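Local structure of ThiJ/PfpI family protein (Francisella tularensis subsp. novicida, 4P5P) at residues M6-H11 against I42-I47; E27-Y32 against Y64-F69; T83-V88 against P109-I114. The protein probably acts as a glyoxalase III-type enzyme of the Hsp31-like DJ-1/PfpI family and is regarded as a virulence factor of the bacterium. All coordinates share one frame; numbering follows the deposited sequence.

Interaction 1 (M6-H11 against I42-I47); sequences MVTTSH and IDIVSI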
loop_
_atom_site.group_PDB
_atom_site.type_symbol
_atom_site.label_atom_id
_atom_site.label_comp_id
_atom_site.label_asym_id
_atom_site.label_seq_id
_atom_site.Cartn_x
_atom_site.Cartn_y
_atom_site.Cartn_z
ATOM N N MET A 6 -4.210 -5.658 5.482
ATOM C CA MET A 6 -3.830 -4.332 5.017
ATOM C C MET A 6 -2.646 -3.869 5.857
ATOM O O MET A 6 -2.648 -4.030 7.085
ATOM C CB MET A 6 -5.003 -3.350 5.115
ATOM C CG MET A 6 -6.159 -3.696 4.186
ATOM S SD MET A 6 -7.383 -2.376 4.072
ATOM C CE MET A 6 -6.488 -1.150 3.131
ATOM N N VAL A 7 -1.645 -3.314 5.177
ATOM C CA VAL A 7 -0.369 -2.940 5.762
ATOM C C VAL A 7 -0.066 -1.458 5.562
ATOM O O VAL A 7 -0.126 -0.943 4.448
ATOM C CB VAL A 7 0.785 -3.760 5.129
ATOM C CG1 VAL A 7 2.122 -3.418 5.763
ATOM C CG2 VAL A 7 0.527 -5.248 5.264
ATOM N N THR A 8 0.303 -0.780 6.650
ATOM C CA THR A 8 0.673 0.628 6.599
ATOM C C THR A 8 2.116 0.848 6.984
ATOM O O THR A 8 2.731 0.019 7.669
ATOM C CB THR A 8 -0.148 1.506 7.550
ATOM O OG1 THR A 8 0.343 1.337 8.889
ATOM C CG2 THR A 8 -1.630 1.169 7.485
ATOM N N THR A 9 2.639 1.982 6.541
ATOM C CA THR A 9 3.907 2.490 7.021
ATOM C C THR A 9 3.870 2.804 8.521
ATOM O O THR A 9 2.797 3.012 9.091
ATOM C CB THR A 9 4.299 3.773 6.238
ATOM O OG1 THR A 9 5.626 4.173 6.576
ATOM C CG2 THR A 9 3.340 4.905 6.551
ATOM N N SER A 10 5.066 2.845 9.124
ATOM C CA SER A 10 5.279 3.325 10.493
ATOM C C SER A 10 6.196 4.554 10.521
ATOM O O SER A 10 6.513 5.088 11.595
ATOM C CB SER A 10 5.877 2.206 11.356
ATOM O OG SER A 10 4.912 1.195 11.600
ATOM N N HIS A 11 6.641 4.980 9.338
ATOM C CA HIS A 11 7.629 6.051 9.219
ATOM C C HIS A 11 7.000 7.436 9.169
ATOM O O HIS A 11 6.199 7.718 8.280
ATOM C CB HIS A 11 8.476 5.848 7.978
ATOM C CG HIS A 11 9.703 6.700 7.953
ATOM N ND1 HIS A 11 10.887 6.319 8.545
ATOM C CD2 HIS A 11 9.922 7.928 7.427
ATOM C CE1 HIS A 11 11.784 7.273 8.371
ATOM N NE2 HIS A 11 11.220 8.266 7.708
ATOM N N ILE A 42 -11.153 -7.911 7.328
ATOM C CA ILE A 42 -9.923 -7.175 7.100
ATOM C C ILE A 42 -9.207 -6.944 8.416
ATOM O O ILE A 42 -9.790 -6.403 9.363
ATOM C CB ILE A 42 -10.171 -5.812 6.433
ATOM C CG1 ILE A 42 -10.924 -6.001 5.119
ATOM C CG2 ILE A 42 -8.829 -5.097 6.188
ATOM C CD1 ILE A 42 -11.303 -4.699 4.436
ATOM N N ASP A 43 -7.936 -7.327 8.450
ATOM C CA ASP A 43 -7.050 -7.025 9.569
ATOM C C ASP A 43 -6.030 -5.999 9.112
ATOM O O ASP A 43 -5.610 -6.018 7.971
ATOM C CB ASP A 43 -6.348 -8.282 10.079
ATOM C CG ASP A 43 -7.312 -9.293 10.670
ATOM O OD1 ASP A 43 -8.397 -8.904 11.148
ATOM O OD2 ASP A 43 -6.968 -10.492 10.688
ATOM N N ILE A 44 -5.658 -5.103 10.010
ATOM C CA ILE A 44 -4.727 -4.025 9.718
ATOM C C ILE A 44 -3.481 -4.158 10.578
ATOM O O ILE A 44 -3.583 -4.415 11.779
ATOM C CB ILE A 44 -5.390 -2.657 9.979
ATOM C CG1 ILE A 44 -6.602 -2.473 9.060
ATOM C CG2 ILE A 44 -4.403 -1.509 9.783
ATOM C CD1 ILE A 44 -7.523 -1.335 9.472
ATOM N N VAL A 45 -2.322 -3.992 9.953
ATOM C CA VAL A 45 -1.045 -3.941 10.658
ATOM C C VAL A 45 -0.189 -2.809 10.127
ATOM O O VAL A 45 -0.424 -2.294 9.029
ATOM C CB VAL A 45 -0.246 -5.252 10.531
ATOM C CG1 VAL A 45 -1.014 -6.396 11.166
ATOM C CG2 VAL A 45 0.093 -5.553 9.077
ATOM N N SER A 46 0.809 -2.423 10.909
ATOM C CA SER A 46 1.831 -1.505 10.448
ATOM C C SER A 46 3.178 -2.192 10.492
ATOM O O SER A 46 3.313 -3.280 11.032
ATOM C CB SER A 46 1.860 -0.243 11.304
ATOM O OG SER A 46 2.303 -0.518 12.626
ATOM N N ILE A 47 4.177 -1.558 9.917
ATOM C CA ILE A 47 5.514 -2.135 9.921
ATOM C C ILE A 47 6.018 -2.365 11.343
ATOM O O ILE A 47 6.489 -3.456 11.667
ATOM C CB ILE A 47 6.488 -1.232 9.162
ATOM C CG1 ILE A 47 6.127 -1.187 7.673
ATOM C CG2 ILE A 47 7.925 -1.729 9.326
ATOM C CD1 ILE A 47 6.153 -2.542 6.946
#
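The flat groups joining Met6-Thr8 to Ile44-Ser46 are peptide units of two parallel strands, with Met6, Thr8, Ile44 and Ser46 on one face of the sheet and Val7 and Val45 on the other. Met6 N bonds to Asp43 O at 2.9 Å, Val45 N returns one to Met6 O, and Thr8 N bonds in turn to Val45 O. Where the strands end, Ile47 N makes only a weak bond to Thr8 O at 3.1 Å. On the first face, CG of Met6 slants across Ile42 CG2 at 3.6 Å; Leu28 of helix 26-35 packs on Met6 and Ile44, and Tyr32 on Ile42. On the second, Val7 CG2 meets Val45 CG2 at 3.8 Å. Thr8 OG1, set between its own N and carbonyl carbon (chi1 77°), abuts Ser46 CB at 3.3 Å and donates to Thr9 O. Helix 26-35 connects the two strands and packs on the Met6-Ile44 face: a beta-alpha-beta unit of the flavodoxin-like fold. The chemistry shifts along the pair, from hydrocarbon around Met6 to hydroxyls at the C-terminal ends, so the side chains of Ser46 and Ser10, bonded to Ser82 OG and Met48 N respectively, take over where backbone pairing weakens.

Interaction 2 (E27-Y32 against Y64-F69); sequences ELTHPY and YYNDKF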
loop_
_atom_site.group_PDB
_atom_site.type_symbol
_atom_site.label_atom_id
_atom_site.label_comp_id
_atom_site.label_asym_id
_atom_site.label_seq_id
_atom_site.Cartn_x
_atom_site.Cartn_y
_atom_site.Cartn_z
ATOM N N GLU A 27 -6.187 5.925 1.699
ATOM C CA GLU A 27 -5.738 4.705 1.036
ATOM C C GLU A 27 -5.839 3.481 1.942
ATOM O O GLU A 27 -5.734 2.353 1.465
ATOM C CB GLU A 27 -4.314 4.884 0.520
ATOM C CG GLU A 27 -4.313 5.863 -0.660
ATOM C CD GLU A 27 -2.959 6.271 -1.148
ATOM O OE1 GLU A 27 -2.910 7.141 -2.042
ATOM O OE2 GLU A 27 -1.952 5.755 -0.661
ATOM N N LEU A 28 -6.034 3.729 3.242
ATOM C CA LEU A 28 -6.444 2.695 4.178
ATOM C C LEU A 28 -7.969 2.651 4.263
ATOM O O LEU A 28 -8.571 1.595 4.079
ATOM C CB LEU A 28 -5.831 2.936 5.569
ATOM C CG LEU A 28 -6.296 2.000 6.692
ATOM C CD1 LEU A 28 -5.962 0.536 6.381
ATOM C CD2 LEU A 28 -5.682 2.406 8.015
ATOM N N THR A 29 -8.600 3.793 4.512
ATOM C CA THR A 29 -10.009 3.774 4.890
ATOM C C THR A 29 -10.942 3.530 3.700
ATOM O O THR A 29 -11.944 2.860 3.854
ATOM C CB THR A 29 -10.424 5.071 5.605
ATOM O OG1 THR A 29 -10.453 6.154 4.677
ATOM C CG2 THR A 29 -9.455 5.400 6.710
ATOM N N HIS A 30 -10.624 4.047 2.517
ATOM C CA HIS A 30 -11.552 3.867 1.412
ATOM C C HIS A 30 -11.544 2.409 0.935
ATOM O O HIS A 30 -12.609 1.824 0.779
ATOM C CB HIS A 30 -11.261 4.853 0.268
ATOM C CG HIS A 30 -11.605 6.273 0.611
ATOM N ND1 HIS A 30 -11.869 7.232 -0.345
ATOM C CD2 HIS A 30 -11.757 6.890 1.811
ATOM C CE1 HIS A 30 -12.141 8.380 0.249
ATOM N NE2 HIS A 30 -12.083 8.199 1.559
ATOM N N PRO A 31 -10.365 1.788 0.768
ATOM C CA PRO A 31 -10.429 0.357 0.442
ATOM C C PRO A 31 -10.997 -0.502 1.583
ATOM O O PRO A 31 -11.681 -1.493 1.321
ATOM C CB PRO A 31 -8.966 0.008 0.127
ATOM C CG PRO A 31 -8.340 1.306 -0.230
ATOM C CD PRO A 31 -8.997 2.311 0.655
ATOM N N TYR A 32 -10.746 -0.122 2.832
ATOM C CA TYR A 32 -11.327 -0.832 3.968
ATOM C C TYR A 32 -12.840 -0.913 3.859
ATOM O O TYR A 32 -13.416 -1.992 3.903
ATOM C CB TYR A 32 -10.936 -0.151 5.281
ATOM C CG TYR A 32 -11.371 -0.905 6.524
ATOM C CD1 TYR A 32 -10.571 -1.900 7.054
ATOM C CD2 TYR A 32 -12.582 -0.632 7.156
ATOM C CE1 TYR A 32 -10.952 -2.593 8.184
ATOM C CE2 TYR A 32 -12.976 -1.328 8.282
ATOM C CZ TYR A 32 -12.153 -2.314 8.790
ATOM O OH TYR A 32 -12.507 -3.029 9.911
ATOM N N TYR A 64 -15.507 11.844 4.404
ATOM C CA TYR A 64 -16.517 11.048 5.082
ATOM C C TYR A 64 -15.963 9.741 5.658
ATOM O O TYR A 64 -16.160 9.444 6.840
ATOM C CB TYR A 64 -17.663 10.756 4.113
ATOM C CG TYR A 64 -18.746 9.899 4.707
ATOM C CD1 TYR A 64 -19.733 10.448 5.517
ATOM C CD2 TYR A 64 -18.777 8.536 4.462
ATOM C CE1 TYR A 64 -20.724 9.655 6.063
ATOM C CE2 TYR A 64 -19.753 7.734 5.002
ATOM C CZ TYR A 64 -20.726 8.294 5.799
ATOM O OH TYR A 64 -21.697 7.473 6.328
ATOM N N TYR A 65 -15.266 8.962 4.842
ATOM C CA TYR A 65 -14.821 7.655 5.310
ATOM C C TYR A 65 -13.650 7.776 6.279
ATOM O O TYR A 65 -13.545 6.964 7.201
ATOM C CB TYR A 65 -14.479 6.734 4.132
ATOM C CG TYR A 65 -15.721 6.193 3.463
ATOM C CD1 TYR A 65 -16.538 5.271 4.110
ATOM C CD2 TYR A 65 -16.099 6.629 2.203
ATOM C CE1 TYR A 65 -17.690 4.787 3.508
ATOM C CE2 TYR A 65 -17.241 6.151 1.593
ATOM C CZ TYR A 65 -18.038 5.232 2.244
ATOM O OH TYR A 65 -19.187 4.772 1.614
ATOM N N ASN A 66 -12.800 8.788 6.113
ATOM C CA ASN A 66 -11.741 9.026 7.090
ATOM C C ASN A 66 -12.337 9.288 8.469
ATOM O O ASN A 66 -11.888 8.731 9.470
ATOM C CB ASN A 66 -10.852 10.206 6.689
ATOM C CG ASN A 66 -9.883 9.865 5.575
ATOM O OD1 ASN A 66 -9.738 8.701 5.192
ATOM N ND2 ASN A 66 -9.202 10.882 5.061
ATOM N N ASP A 67 -13.349 10.149 8.511
ATOM C CA ASP A 67 -14.006 10.475 9.770
ATOM C C ASP A 67 -14.705 9.244 10.356
ATOM O O ASP A 67 -14.668 9.020 11.566
ATOM C CB ASP A 67 -15.016 11.612 9.577
ATOM C CG ASP A 67 -14.358 12.977 9.466
ATOM O OD1 ASP A 67 -13.150 13.115 9.773
ATOM O OD2 ASP A 67 -15.071 13.929 9.104
ATOM N N LYS A 68 -15.362 8.464 9.504
ATOM C CA LYS A 68 -16.061 7.260 9.954
ATOM C C LYS A 68 -15.084 6.297 10.621
ATOM O O LYS A 68 -15.357 5.747 11.697
ATOM C CB LYS A 68 -16.754 6.572 8.777
ATOM C CG LYS A 68 -17.548 5.324 9.145
ATOM C CD LYS A 68 -18.124 4.654 7.903
ATOM C CE LYS A 68 -18.782 3.323 8.232
ATOM N NZ LYS A 68 -20.016 3.490 9.031
ATOM N N PHE A 69 -13.945 6.110 9.965
ATOM C CA PHE A 69 -12.898 5.220 10.447
ATOM C C PHE A 69 -12.399 5.654 11.823
ATOM O O PHE A 69 -12.320 4.847 12.751
ATOM C CB PHE A 69 -11.764 5.203 9.424
ATOM C CG PHE A 69 -10.766 4.114 9.624
ATOM C CD1 PHE A 69 -10.903 2.908 8.969
ATOM C CD2 PHE A 69 -9.651 4.320 10.401
ATOM C CE1 PHE A 69 -9.964 1.908 9.126
ATOM C CE2 PHE A 69 -8.703 3.315 10.556
ATOM C CZ PHE A 69 -8.866 2.118 9.924
#
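Thr29 OG1 donates to Asn66 OD1 over 2.7 Å, lying in the plane of the amide carbonyl, and pins together helical segments 27-32 and 64-69, whose axes cross at 91°. Its hydroxyl sits between backbone N and carbonyl carbon (chi1 71°), which turns Thr29 CG2 onto one face of the Phe69 ring, 3.8 Å from the centroid, in a CH-pi contact. Phe69 points an edge at the face of Tyr32, almost perpendicular, with Phe69 CE1 4.1 Å from Tyr32 CG. The Leu28 side chain crosses that of Phe69 at about a right angle, Leu28 CD2 3.7 Å from Phe69 CZ. Leu28, Tyr32 and Phe69 also pack on Ile44 of strand 40-46, so the crossed helices cover one face of the sheet in the flavodoxin-like fold. A second T-shaped pair has the edge of Tyr65 toward the His30 imidazole face, centroids 5.7 Å apart. His30 NE2 bonds to Asp63 OD2, which also receives Asn66 N, so one carboxylate fixes both imidazole and helix start. Glu27 OE1, on the same helix as His30, lies close to the sulfinic acid of residue 132. A buried hydroxyl-carbonyl bond between two edge-to-face ring pairs, with a carboxylate nearby, implies a directional junction.

Interaction 3 (T83-V88 against P109-I114); sequences TSLRDV and PNNANI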
loop_
_atom_site.group_PDB
_atom_site.type_symbol
_atom_site.label_atom_id
_atom_site.label_comp_id
_atom_site.label_asym_id
_atom_site.label_seq_id
_atom_site.Cartn_x
_atom_site.Cartn_y
_atom_site.Cartn_z
ATOM N N THR A 83 -0.915 -3.790 15.620
ATOM C CA THR A 83 -0.075 -4.969 15.538
ATOM C C THR A 83 0.990 -4.767 14.450
ATOM O O THR A 83 0.722 -4.145 13.410
ATOM C CB THR A 83 -0.939 -6.199 15.243
ATOM O OG1 THR A 83 -1.911 -6.346 16.285
ATOM C CG2 THR A 83 -0.095 -7.453 15.137
ATOM N N SER A 84 2.200 -5.262 14.697
ATOM C CA SER A 84 3.264 -5.228 13.707
ATOM C C SER A 84 3.098 -6.354 12.682
ATOM O O SER A 84 2.651 -7.459 13.008
ATOM C CB SER A 84 4.634 -5.356 14.376
ATOM O OG SER A 84 5.652 -5.541 13.398
ATOM N N LEU A 85 3.484 -6.066 11.445
ATOM C CA LEU A 85 3.551 -7.070 10.393
ATOM C C LEU A 85 4.338 -8.311 10.825
ATOM O O LEU A 85 3.999 -9.429 10.456
ATOM C CB LEU A 85 4.181 -6.451 9.145
ATOM C CG LEU A 85 4.290 -7.334 7.903
ATOM C CD1 LEU A 85 2.920 -7.692 7.363
ATOM C CD2 LEU A 85 5.140 -6.640 6.847
ATOM N N ARG A 86 5.381 -8.122 11.619
ATOM C CA ARG A 86 6.211 -9.263 12.015
ATOM C C ARG A 86 5.445 -10.269 12.861
ATOM O O ARG A 86 5.894 -11.404 13.011
ATOM C CB ARG A 86 7.448 -8.801 12.779
ATOM C CG ARG A 86 7.193 -8.405 14.213
ATOM C CD ARG A 86 8.467 -7.880 14.909
ATOM N NE ARG A 86 8.890 -6.608 14.352
ATOM C CZ ARG A 86 8.530 -5.405 14.807
ATOM N NH1 ARG A 86 7.746 -5.257 15.875
ATOM N NH2 ARG A 86 8.972 -4.332 14.185
ATOM N N ASP A 87 4.305 -9.869 13.420
ATOM C CA ASP A 87 3.606 -10.735 14.364
ATOM C C ASP A 87 2.398 -11.459 13.813
ATOM O O ASP A 87 1.757 -12.217 14.540
ATOM C CB ASP A 87 3.202 -9.930 15.588
ATOM C CG ASP A 87 4.403 -9.561 16.454
ATOM O OD1 ASP A 87 5.368 -10.359 16.546
ATOM O OD2 ASP A 87 4.388 -8.480 17.056
ATOM N N VAL A 88 2.105 -11.295 12.534
ATOM C CA VAL A 88 0.962 -11.995 11.966
ATOM C C VAL A 88 1.419 -13.225 11.211
ATOM O O VAL A 88 2.542 -13.288 10.710
ATOM C CB VAL A 88 0.131 -11.094 11.039
ATOM C CG1 VAL A 88 -0.429 -9.932 11.830
ATOM C CG2 VAL A 88 0.960 -10.609 9.882
ATOM N N PRO A 109 10.567 -0.622 1.269
ATOM C CA PRO A 109 11.363 -1.312 0.235
ATOM C C PRO A 109 12.229 -2.466 0.726
ATOM O O PRO A 109 12.409 -3.455 0.019
ATOM C CB PRO A 109 12.278 -0.208 -0.314
ATOM C CG PRO A 109 11.630 1.053 0.010
ATOM C CD PRO A 109 10.804 0.833 1.256
ATOM N N ASN A 110 12.789 -2.319 1.918
ATOM C CA ASN A 110 13.790 -3.278 2.378
ATOM C C ASN A 110 13.284 -4.125 3.545
ATOM O O ASN A 110 14.051 -4.834 4.190
ATOM C CB ASN A 110 15.062 -2.516 2.720
ATOM C CG ASN A 110 15.662 -1.835 1.490
ATOM O OD1 ASN A 110 15.818 -2.462 0.453
ATOM N ND2 ASN A 110 15.892 -0.530 1.568
ATOM N N ASN A 111 11.974 -4.107 3.777
ATOM C CA ASN A 111 11.411 -4.850 4.894
ATOM C C ASN A 111 11.372 -6.353 4.615
ATOM O O ASN A 111 10.712 -6.792 3.669
ATOM C CB ASN A 111 10.006 -4.353 5.208
ATOM C CG ASN A 111 9.455 -4.964 6.471
ATOM O OD1 ASN A 111 8.895 -6.061 6.447
ATOM N ND2 ASN A 111 9.633 -4.269 7.596
ATOM N N ALA A 112 12.052 -7.143 5.446
ATOM C CA ALA A 112 12.137 -8.585 5.232
ATOM C C ALA A 112 10.782 -9.274 5.339
ATOM O O ALA A 112 10.504 -10.219 4.612
ATOM C CB ALA A 112 13.096 -9.187 6.206
ATOM N N ASN A 113 9.944 -8.824 6.259
ATOM C CA ASN A 113 8.642 -9.439 6.413
ATOM C C ASN A 113 7.745 -9.155 5.221
ATOM O O ASN A 113 6.945 -10.012 4.843
ATOM C CB ASN A 113 7.973 -8.977 7.704
ATOM C CG ASN A 113 8.433 -9.770 8.906
ATOM O OD1 ASN A 113 7.946 -10.876 9.162
ATOM N ND2 ASN A 113 9.385 -9.222 9.641
ATOM N N ILE A 114 7.867 -7.968 4.627
ATOM C CA ILE A 114 7.127 -7.723 3.402
ATOM C C ILE A 114 7.582 -8.725 2.338
ATOM O O ILE A 114 6.765 -9.369 1.677
ATOM C CB ILE A 114 7.315 -6.283 2.895
ATOM C CG1 ILE A 114 6.549 -5.312 3.778
ATOM C CG2 ILE A 114 6.838 -6.155 1.445
ATOM C CD1 ILE A 114 6.680 -3.841 3.327
HETATM O O HOH W 1 8.446 -12.822 11.127
#
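Leu85, with CG opposite its backbone N (chi1 -178°) and chi2 at 66°, sets CD2 against the first turn of helix 112-123, where Asn113 and Ile114 receive it. This turn opens with an N-cap, Asn111, in the flavodoxin-like fold, and Leu85 belongs to a 3-10 segment just after edge strand 83-84. The Leu85 side chain crosses Ile114 at roughly a right angle, Leu85 CD2 3.6 Å from Ile114 CG1, and passes Asn113 in the opposite sense, Leu85 CD2 3.8 Å from Asn113 CB. The Asn113 amide lies against Arg86, ND2 of Asn113 being 3.7 Å from Arg86 CB. Its OD1 is bonded to Lys117 NZ, one turn on. Ser84 OG braces the 3-10 segment, accepting Arg86 N at 3.1 Å in an ST turn and also bonding to Ile47 O. The Arg86 chain bends at chi3, laying one guanidinium face over this hydroxyl. With no direct hydrogen bond between the segments, their join rests on the hydrocarbon of Leu85, the side of an amide and a water 2.8 Å from Asn113 OD1 that makes a long, weak contact with Arg86 O. At the cap, Asn111 OD1 takes Ile114 N at 2.8 Å on a lone pair.

How the interactions relate
From the N terminus, strand 2-8 supplies 6-11, helix 26-35 supplies 27-32, and strand 40-46 then returns as 42-47 to close interaction 1 around that helix. Interaction 2 opens inside this loop and closes beyond it at 64-69, so the two contacts cross. They also touch: Ile44 CD1 packs on Phe69 CZ, binding the central sheet to the helical layer on the Met6-Ile44 face. Interaction 3 follows both in series, closing the loop from 83-88 to 109-114. It meets interaction 1 where Leu85 N probably bonds to Ser46 O, and brings the start of helix 112-123 to the 3-10 turn after strand 83-84, on the Val7-Val45 face. Interactions 2 and 3 do not touch; their centres lie about 23 Å apart.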